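Local coordinates for alpha-glucosidase (Pseudoalteromonas sp. K8, PDB 5HQA), which hydrolyses alpha-glucosides as a calcium-binding glycoside hydrolase of family 97 whose activity is raised by chloride, at residues K291-K294 / Y295-F299; D411-F414 / M415-Y419; A531-P534 / K535-L538. All blocks are in the same frame, centred on the assembly; numbering follows the deposited sequence. Where two conformers were deposited one is given.

Contact 1 (K291-K294 / Y295-F299); sequences KNTK and YYMDF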
loop_
_atom_site.group_PDB
_atom_site.type_symbol
_atom_site.label_atom_id
_atom_site.label_comp_id
_atom_site.label_asym_id
_atom_site.label_seq_id
_atom_site.Cartn_x
_atom_site.Cartn_y
_atom_site.Cartn_z
ATOM N N LYS A 291 -30.042 -13.481 -6.162
ATOM C CA LYS A 291 -30.376 -12.931 -7.471
ATOM C C LYS A 291 -29.370 -11.868 -7.901
ATOM O O LYS A 291 -28.888 -11.878 -9.042
ATOM C CB LYS A 291 -31.789 -12.351 -7.430
ATOM C CG LYS A 291 -32.224 -11.611 -8.680
ATOM C CD LYS A 291 -33.690 -11.182 -8.551
ATOM C CE LYS A 291 -34.217 -10.526 -9.820
ATOM N NZ LYS A 291 -33.564 -9.207 -10.084
ATOM N N ASN A 292 -29.053 -10.927 -7.006
ATOM C CA ASN A 292 -28.102 -9.879 -7.358
ATOM C C ASN A 292 -26.725 -10.463 -7.640
ATOM O O ASN A 292 -26.055 -10.060 -8.598
ATOM C CB ASN A 292 -28.014 -8.829 -6.245
ATOM C CG ASN A 292 -29.191 -7.867 -6.246
ATOM O OD1 ASN A 292 -29.897 -7.729 -7.245
ATOM N ND2 ASN A 292 -29.395 -7.183 -5.124
ATOM N N THR A 293 -26.286 -11.416 -6.816
ATOM C CA THR A 293 -24.956 -11.984 -7.005
ATOM C C THR A 293 -24.861 -12.709 -8.341
ATOM O O THR A 293 -23.860 -12.572 -9.057
ATOM C CB THR A 293 -24.610 -12.921 -5.847
ATOM O OG1 THR A 293 -24.654 -12.189 -4.614
ATOM C CG2 THR A 293 -23.218 -13.497 -6.023
ATOM N N LYS A 294 -25.905 -13.459 -8.709
ATOM C CA LYS A 294 -25.901 -14.141 -10.000
ATOM C C LYS A 294 -25.868 -13.147 -11.151
ATOM O O LYS A 294 -25.228 -13.396 -12.181
ATOM C CB LYS A 294 -27.124 -15.049 -10.124
ATOM C CG LYS A 294 -27.070 -16.303 -9.266
ATOM C CD LYS A 294 -28.271 -17.207 -9.537
ATOM C CE LYS A 294 -28.094 -18.563 -8.866
ATOM N NZ LYS A 294 -29.232 -19.503 -9.121
ATOM N N TYR A 295 -26.565 -12.019 -11.001
ATOM C CA TYR A 295 -26.537 -10.990 -12.033
ATOM C C TYR A 295 -25.127 -10.436 -12.208
ATOM O O TYR A 295 -24.660 -10.253 -13.340
ATOM C CB TYR A 295 -27.532 -9.885 -11.681
ATOM C CG TYR A 295 -27.339 -8.579 -12.420
ATOM C CD1 TYR A 295 -27.875 -8.381 -13.687
ATOM C CD2 TYR A 295 -26.646 -7.529 -11.830
ATOM C CE1 TYR A 295 -27.706 -7.178 -14.355
ATOM C CE2 TYR A 295 -26.469 -6.327 -12.484
ATOM C CZ TYR A 295 -26.998 -6.152 -13.748
ATOM O OH TYR A 295 -26.816 -4.941 -14.389
ATOM N N TYR A 296 -24.425 -10.179 -11.102
ATOM C CA TYR A 296 -23.046 -9.704 -11.203
ATOM C C TYR A 296 -22.130 -10.774 -11.792
ATOM O O TYR A 296 -21.231 -10.461 -12.585
ATOM C CB TYR A 296 -22.538 -9.255 -9.830
ATOM C CG TYR A 296 -22.869 -7.815 -9.486
ATOM C CD1 TYR A 296 -24.177 -7.424 -9.221
ATOM C CD2 TYR A 296 -21.867 -6.849 -9.422
ATOM C CE1 TYR A 296 -24.475 -6.109 -8.906
ATOM C CE2 TYR A 296 -22.159 -5.528 -9.107
ATOM C CZ TYR A 296 -23.464 -5.169 -8.852
ATOM O OH TYR A 296 -23.762 -3.861 -8.540
ATOM N N MET A 297 -22.335 -12.043 -11.421
ATOM C CA MET A 297 -21.497 -13.105 -11.974
ATOM C C MET A 297 -21.689 -13.235 -13.475
ATOM O O MET A 297 -20.720 -13.463 -14.211
ATOM C CB MET A 297 -21.793 -14.436 -11.284
ATOM C CG MET A 297 -21.165 -14.536 -9.906
ATOM S SD MET A 297 -21.897 -15.867 -8.936
ATOM C CE MET A 297 -20.509 -16.893 -8.664
ATOM N N ASP A 298 -22.933 -13.103 -13.947
ATOM C CA ASP A 298 -23.190 -13.125 -15.385
ATOM C C ASP A 298 -22.424 -12.012 -16.084
ATOM O O ASP A 298 -21.802 -12.229 -17.127
ATOM C CB ASP A 298 -24.689 -12.986 -15.667
ATOM C CG ASP A 298 -25.484 -14.216 -15.263
ATOM O OD1 ASP A 298 -24.898 -15.321 -15.189
ATOM O OD2 ASP A 298 -26.708 -14.078 -15.036
ATOM N N PHE A 299 -22.469 -10.806 -15.517
ATOM C CA PHE A 299 -21.736 -9.682 -16.085
ATOM C C PHE A 299 -20.238 -9.956 -16.084
ATOM O O PHE A 299 -19.554 -9.737 -17.090
ATOM C CB PHE A 299 -22.061 -8.408 -15.295
ATOM C CG PHE A 299 -21.388 -7.164 -15.819
ATOM C CD1 PHE A 299 -22.008 -6.379 -16.779
ATOM C CD2 PHE A 299 -20.142 -6.770 -15.334
ATOM C CE1 PHE A 299 -21.396 -5.231 -17.256
ATOM C CE2 PHE A 299 -19.525 -5.626 -15.810
ATOM C CZ PHE A 299 -20.157 -4.852 -16.775
#

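Contact 2 (D411-F414 / M415-Y419); sequences DGQF and MVNEY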
loop_
_atom_site.group_PDB
_atom_site.type_symbol
_atom_site.label_atom_id
_atom_site.label_comp_id
_atom_site.label_asym_id
_atom_site.label_seq_id
_atom_site.Cartn_x
_atom_site.Cartn_y
_atom_site.Cartn_z
ATOM N N ASP A 411 -2.093 -0.318 14.506
ATOM C CA ASP A 411 -0.693 -0.465 14.116
ATOM C C ASP A 411 0.229 -0.749 15.304
ATOM O O ASP A 411 1.450 -0.585 15.197
ATOM C CB ASP A 411 -0.225 0.760 13.313
ATOM C CG ASP A 411 -0.427 2.093 14.035
ATOM O OD1 ASP A 411 -1.477 2.298 14.689
ATOM O OD2 ASP A 411 0.465 2.970 13.902
ATOM N N GLY A 412 -0.319 -1.215 16.432
ATOM C CA GLY A 412 0.524 -1.712 17.500
ATOM C C GLY A 412 0.992 -3.146 17.251
ATOM O O GLY A 412 0.565 -3.820 16.312
ATOM N N GLN A 413 1.901 -3.610 18.119
ATOM C CA GLN A 413 2.397 -4.984 18.017
ATOM C C GLN A 413 1.256 -6.001 18.044
ATOM O O GLN A 413 1.273 -6.983 17.292
ATOM C CB GLN A 413 3.386 -5.267 19.149
ATOM C CG GLN A 413 3.892 -6.706 19.204
ATOM C CD GLN A 413 4.803 -6.940 20.392
ATOM O OE1 GLN A 413 4.676 -6.280 21.425
ATOM N NE2 GLN A 413 5.736 -7.875 20.251
ATOM N N PHE A 414 0.256 -5.786 18.905
ATOM C CA PHE A 414 -0.857 -6.728 18.979
ATOM C C PHE A 414 -1.519 -6.912 17.615
ATOM O O PHE A 414 -1.723 -8.042 17.157
ATOM C CB PHE A 414 -1.899 -6.267 20.003
ATOM C CG PHE A 414 -3.171 -7.060 19.932
ATOM C CD1 PHE A 414 -3.239 -8.335 20.494
ATOM C CD2 PHE A 414 -4.282 -6.567 19.249
ATOM C CE1 PHE A 414 -4.402 -9.091 20.397
ATOM C CE2 PHE A 414 -5.449 -7.324 19.147
ATOM C CZ PHE A 414 -5.505 -8.583 19.722
ATOM N N MET A 415 -1.883 -5.805 16.958
ATOM C CA MET A 415 -2.579 -5.923 15.679
ATOM C C MET A 415 -1.638 -6.361 14.567
ATOM O O MET A 415 -2.050 -7.100 13.660
ATOM C CB MET A 415 -3.274 -4.608 15.314
ATOM C CG MET A 415 -4.651 -4.474 15.972
ATOM S SD MET A 415 -5.763 -5.842 15.548
ATOM C CE MET A 415 -5.918 -5.678 13.772
ATOM N N VAL A 416 -0.377 -5.911 14.602
ATOM C CA VAL A 416 0.604 -6.402 13.632
ATOM C C VAL A 416 0.597 -7.926 13.620
ATOM O O VAL A 416 0.521 -8.560 12.560
ATOM C CB VAL A 416 2.003 -5.835 13.943
ATOM C CG1 VAL A 416 3.098 -6.658 13.241
ATOM C CG2 VAL A 416 2.079 -4.362 13.538
ATOM N N ASN A 417 0.606 -8.533 14.807
ATOM C CA ASN A 417 0.563 -9.988 14.895
ATOM C C ASN A 417 -0.805 -10.542 14.509
ATOM O O ASN A 417 -0.893 -11.631 13.924
ATOM C CB ASN A 417 0.940 -10.432 16.310
ATOM C CG ASN A 417 2.419 -10.242 16.598
ATOM O OD1 ASN A 417 3.228 -10.170 15.668
ATOM N ND2 ASN A 417 2.782 -10.151 17.881
ATOM N N GLU A 418 -1.874 -9.808 14.826
ATOM C CA GLU A 418 -3.223 -10.247 14.494
ATOM C C GLU A 418 -3.430 -10.312 12.982
ATOM O O GLU A 418 -4.020 -11.272 12.469
ATOM C CB GLU A 418 -4.231 -9.304 15.154
ATOM C CG GLU A 418 -5.633 -9.853 15.267
ATOM C CD GLU A 418 -5.749 -11.036 16.223
ATOM O OE1 GLU A 418 -4.998 -11.112 17.223
ATOM O OE2 GLU A 418 -6.607 -11.902 15.954
ATOM N N TYR A 419 -2.947 -9.305 12.247
ATOM C CA TYR A 419 -3.080 -9.334 10.793
ATOM C C TYR A 419 -2.345 -10.527 10.203
ATOM O O TYR A 419 -2.866 -11.226 9.326
ATOM C CB TYR A 419 -2.532 -8.051 10.166
ATOM C CG TYR A 419 -3.328 -6.790 10.399
ATOM C CD1 TYR A 419 -4.612 -6.640 9.872
ATOM C CD2 TYR A 419 -2.772 -5.723 11.105
ATOM C CE1 TYR A 419 -5.330 -5.458 10.073
ATOM C CE2 TYR A 419 -3.474 -4.544 11.310
ATOM C CZ TYR A 419 -4.751 -4.421 10.796
ATOM O OH TYR A 419 -5.443 -3.248 10.986
HETATM O O HOH W 1 -2.369 -10.629 18.099
#

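Contact 3 (A531-P534 / K535-L538); sequences ADLP and KNYL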
loop_
_atom_site.group_PDB
_atom_site.type_symbol
_atom_site.label_atom_id
_atom_site.label_comp_id
_atom_site.label_asym_id
_atom_site.label_seq_id
_atom_site.Cartn_x
_atom_site.Cartn_y
_atom_site.Cartn_z
ATOM N N ALA A 531 -15.095 -0.671 -10.097
ATOM C CA ALA A 531 -15.888 -0.394 -8.907
ATOM C C ALA A 531 -17.339 -0.024 -9.189
ATOM O O ALA A 531 -18.161 -0.088 -8.265
ATOM C CB ALA A 531 -15.234 0.739 -8.114
ATOM N N ASP A 532 -17.687 0.360 -10.419
ATOM C CA ASP A 532 -18.998 0.957 -10.643
ATOM C C ASP A 532 -20.089 -0.106 -10.780
ATOM O O ASP A 532 -19.827 -1.308 -10.881
ATOM C CB ASP A 532 -18.976 1.830 -11.894
ATOM C CG ASP A 532 -19.909 3.021 -11.797
ATOM O OD1 ASP A 532 -20.859 2.991 -10.978
ATOM O OD2 ASP A 532 -19.693 3.992 -12.558
ATOM N N LEU A 533 -21.333 0.362 -10.794
ATOM C CA LEU A 533 -22.456 -0.514 -11.088
ATOM C C LEU A 533 -22.345 -1.021 -12.525
ATOM O O LEU A 533 -21.992 -0.251 -13.427
ATOM C CB LEU A 533 -23.779 0.234 -10.906
ATOM C CG LEU A 533 -23.941 1.033 -9.608
ATOM C CD1 LEU A 533 -25.299 1.734 -9.574
ATOM C CD2 LEU A 533 -23.782 0.113 -8.428
ATOM N N PRO A 534 -22.647 -2.300 -12.777
ATOM C CA PRO A 534 -22.538 -2.823 -14.153
ATOM C C PRO A 534 -23.244 -1.977 -15.204
ATOM O O PRO A 534 -22.684 -1.761 -16.287
ATOM C CB PRO A 534 -23.158 -4.220 -14.033
ATOM C CG PRO A 534 -22.848 -4.617 -12.608
ATOM C CD PRO A 534 -23.002 -3.352 -11.807
ATOM N N LYS A 535 -24.446 -1.471 -14.916
ATOM C CA LYS A 535 -25.163 -0.698 -15.926
ATOM C C LYS A 535 -24.383 0.540 -16.344
ATOM O O LYS A 535 -24.545 1.020 -17.473
ATOM C CB LYS A 535 -26.546 -0.302 -15.411
ATOM C CG LYS A 535 -26.509 0.656 -14.240
ATOM C CD LYS A 535 -27.917 1.036 -13.791
ATOM C CE LYS A 535 -27.862 2.010 -12.622
ATOM N NZ LYS A 535 -29.220 2.403 -12.155
ATOM N N ASN A 536 -23.534 1.070 -15.460
ATOM C CA ASN A 536 -22.775 2.263 -15.815
ATOM C C ASN A 536 -21.644 1.942 -16.782
ATOM O O ASN A 536 -21.241 2.803 -17.572
ATOM C CB ASN A 536 -22.263 2.937 -14.549
ATOM C CG ASN A 536 -23.389 3.544 -13.750
ATOM O OD1 ASN A 536 -24.402 3.937 -14.328
ATOM N ND2 ASN A 536 -23.240 3.606 -12.425
ATOM N N TYR A 537 -21.140 0.709 -16.756
ATOM C CA TYR A 537 -20.175 0.291 -17.769
ATOM C C TYR A 537 -20.866 0.021 -19.099
ATOM O O TYR A 537 -20.332 0.360 -20.163
ATOM C CB TYR A 537 -19.423 -0.945 -17.286
ATOM C CG TYR A 537 -18.547 -0.656 -16.093
ATOM C CD1 TYR A 537 -17.609 0.371 -16.134
ATOM C CD2 TYR A 537 -18.664 -1.391 -14.920
ATOM C CE1 TYR A 537 -16.798 0.647 -15.048
ATOM C CE2 TYR A 537 -17.855 -1.116 -13.821
ATOM C CZ TYR A 537 -16.923 -0.098 -13.897
ATOM O OH TYR A 537 -16.102 0.187 -12.820
ATOM N N LEU A 538 -22.052 -0.592 -19.060
ATOM C CA LEU A 538 -22.798 -0.855 -20.288
ATOM C C LEU A 538 -23.178 0.431 -21.011
ATOM O O LEU A 538 -23.403 0.407 -22.228
ATOM C CB LEU A 538 -24.054 -1.671 -19.974
ATOM C CG LEU A 538 -23.829 -3.067 -19.383
ATOM C CD1 LEU A 538 -25.161 -3.738 -19.049
ATOM C CD2 LEU A 538 -23.025 -3.914 -20.338
#

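Contact 1 (K291-K294 / Y295-F299)
Thr293 and Met297 lie one turn apart on helix 290-303, side by side and pointing the same way. The methyl CG2 of Thr293 rests against SD of Met297 at 4.0 Å. CG of Met297 also brushes the carbonyl oxygen of Thr293 at 3.4 Å. With chi1 (to OG1) at -59°, the Thr293 methyl falls opposite the backbone N, alongside the sulfur. OG1 sits beside the backbone N and is hydrogen-bonded to Thr289 O, one turn back. This is the tight face, and Tyr296 extends it. Its ring is set with CD1 only 3.3 Å from Asn292 O, which lies at the ring edge near its plane. The same oxygen accepts the backbone N-H of Tyr296 at 3.0 Å.

The opposite character appears at Lys291, Tyr295 and Asp298, which are exposed. Lys291 and Tyr295 meet mainly through the backbone, Tyr295 N to Lys291 O at 3.0 Å. Lys294 leaves the helix as an extended chain that lies against Leu342 and Tyr345. Asp298 tucks CG to 3.2 Å from Lys294 O, but its OD1 is hydrogen-bonded to Tyr345. Four regular backbone bonds, from Tyr295 N to Lys291 O through Asp298 N to Lys294 O, hold this stretch of alpha-helix.

The helix belongs to the outer layer of the catalytic TIM barrel. It follows strand 264-269 and leads to the parallel strand 307-310, a beta-alpha-beta crossover. Thr293 and Tyr296 pack inward on Ile269 of the first strand. Thr293 and Met297 face helix 339-349 through Leu342 and Ser346, while helix 534-538 flanks the tyrosine side.

Contact 2 (D411-F414 / M415-Y419)
Phe414 and Met415 are neighbours in the first turn of helix 413-428 and make a Met-aromatic contact. SD of Met415 lies 3.9 Å from Phe414 CE2. It meets the ring obliquely, 61° off the normal. Glu418 runs alongside the same ring, one turn on. Its OE1 comes within 3.6 Å of Phe414 CZ, with carboxylate and ring planes 27° apart. With chi1 at 169°, the Phe414 ring comes to lie beside the Glu418 side chain. A water ties the pair together. It donates to Phe414 O and to Glu418 OE1, both at 2.8 Å. Phe414 O therefore accepts twice, since the N-H of Glu418 also reaches it at 2.9 Å.

Gly412 is the N-cap of the helix. Its oxygen takes the N-H of Val416 at 2.9 Å in a nearly straight bond, and CG2 of Val416 presses on that oxygen at 3.2 Å. The helix is part of the catalytic TIM barrel, in the connection between parallel strands 384-388 and 432-435. Met415 bends back so that its CE sits over one face of the Tyr419 ring, offset toward the rim and 3.4 Å above the plane.

Further out, Arg367 forms a salt bridge with Glu418 OE2, which probably keeps the carboxylate beside the ring. Arg398 makes a cation-pi contact with Phe414. With an alanine in place of Phe414, the sulfur of Met415 and the guanidinium of Arg398 would probably lose their aromatic partner, and a gap would open beside Glu418. On another side of the helix, Gln413 and Asn417 lie side by side with their amide planes well turned from each other. Both give an N-H to Asp191 OD1, and Gln413 OE1 accepts the backbone N-H of Lys219. Tyr419 OH is hydrogen-bonded to the backbone oxygen of Glu437, a calcium ligand.

Contact 3 (A531-P534 / K535-L538)
The Tyr537 ring turns its hydroxyl end to Asp532 and Ala531. Ala531 N lies at the ring edge, near its plane, and Asp532 CB approaches obliquely, 3.5 Å from CZ. Beyond the two segments, Phe544 stacks on the ring and Phe495 meets it edge-to-face. This loop leads from strand 527-529 of the TIM barrel into helix 534-538.

Tyr537 OH accepts the N-H of Asp532 at 2.9 Å, nearly straight at 169°, and is also hydrogen-bonded to Gly493 O. The Asp532 and Asn536 side chains cross at about a right angle, their planes 57° apart. Asn536 ND2 donates an N-H to Asp532 OD1 at 2.9 Å, in its own amide plane but from above the carboxylate. Leu533 N reaches the same oxygen at 2.7 Å, from the same face. OD2 takes the N-H groups of Phe495 and Asp496. Four N-H groups on the two oxygens hold the carboxylate in its rotation and would probably favour its charged form.

Pro534 O receives Leu538 N at 3.1 Å and, weakly, Tyr537 N. Asn536 N bonds Leu533 O at 2.9 Å, coming from above the carbonyl plane.

Overall arrangement
The three contacts follow one another along the chain and neither nest nor cross. Contact 1 comes first, wholly within a barrel helix, and closes no loop. Contact 2 starts the helix 413-428 at its N-cap, where it also meets the N-terminal beta domain through residues such as Asp191. Contact 3 closes the loop after the last barrel strand. In space contacts 1 and 3 join: Pro534 packs against Tyr295, Tyr296 and Phe299, with Tyr296 OH 3.4 Å from Pro534 CD. The first and last strands of the barrel thus have touching helices. Contact 2 lies elsewhere, its centre about 36 Å from that of contact 1.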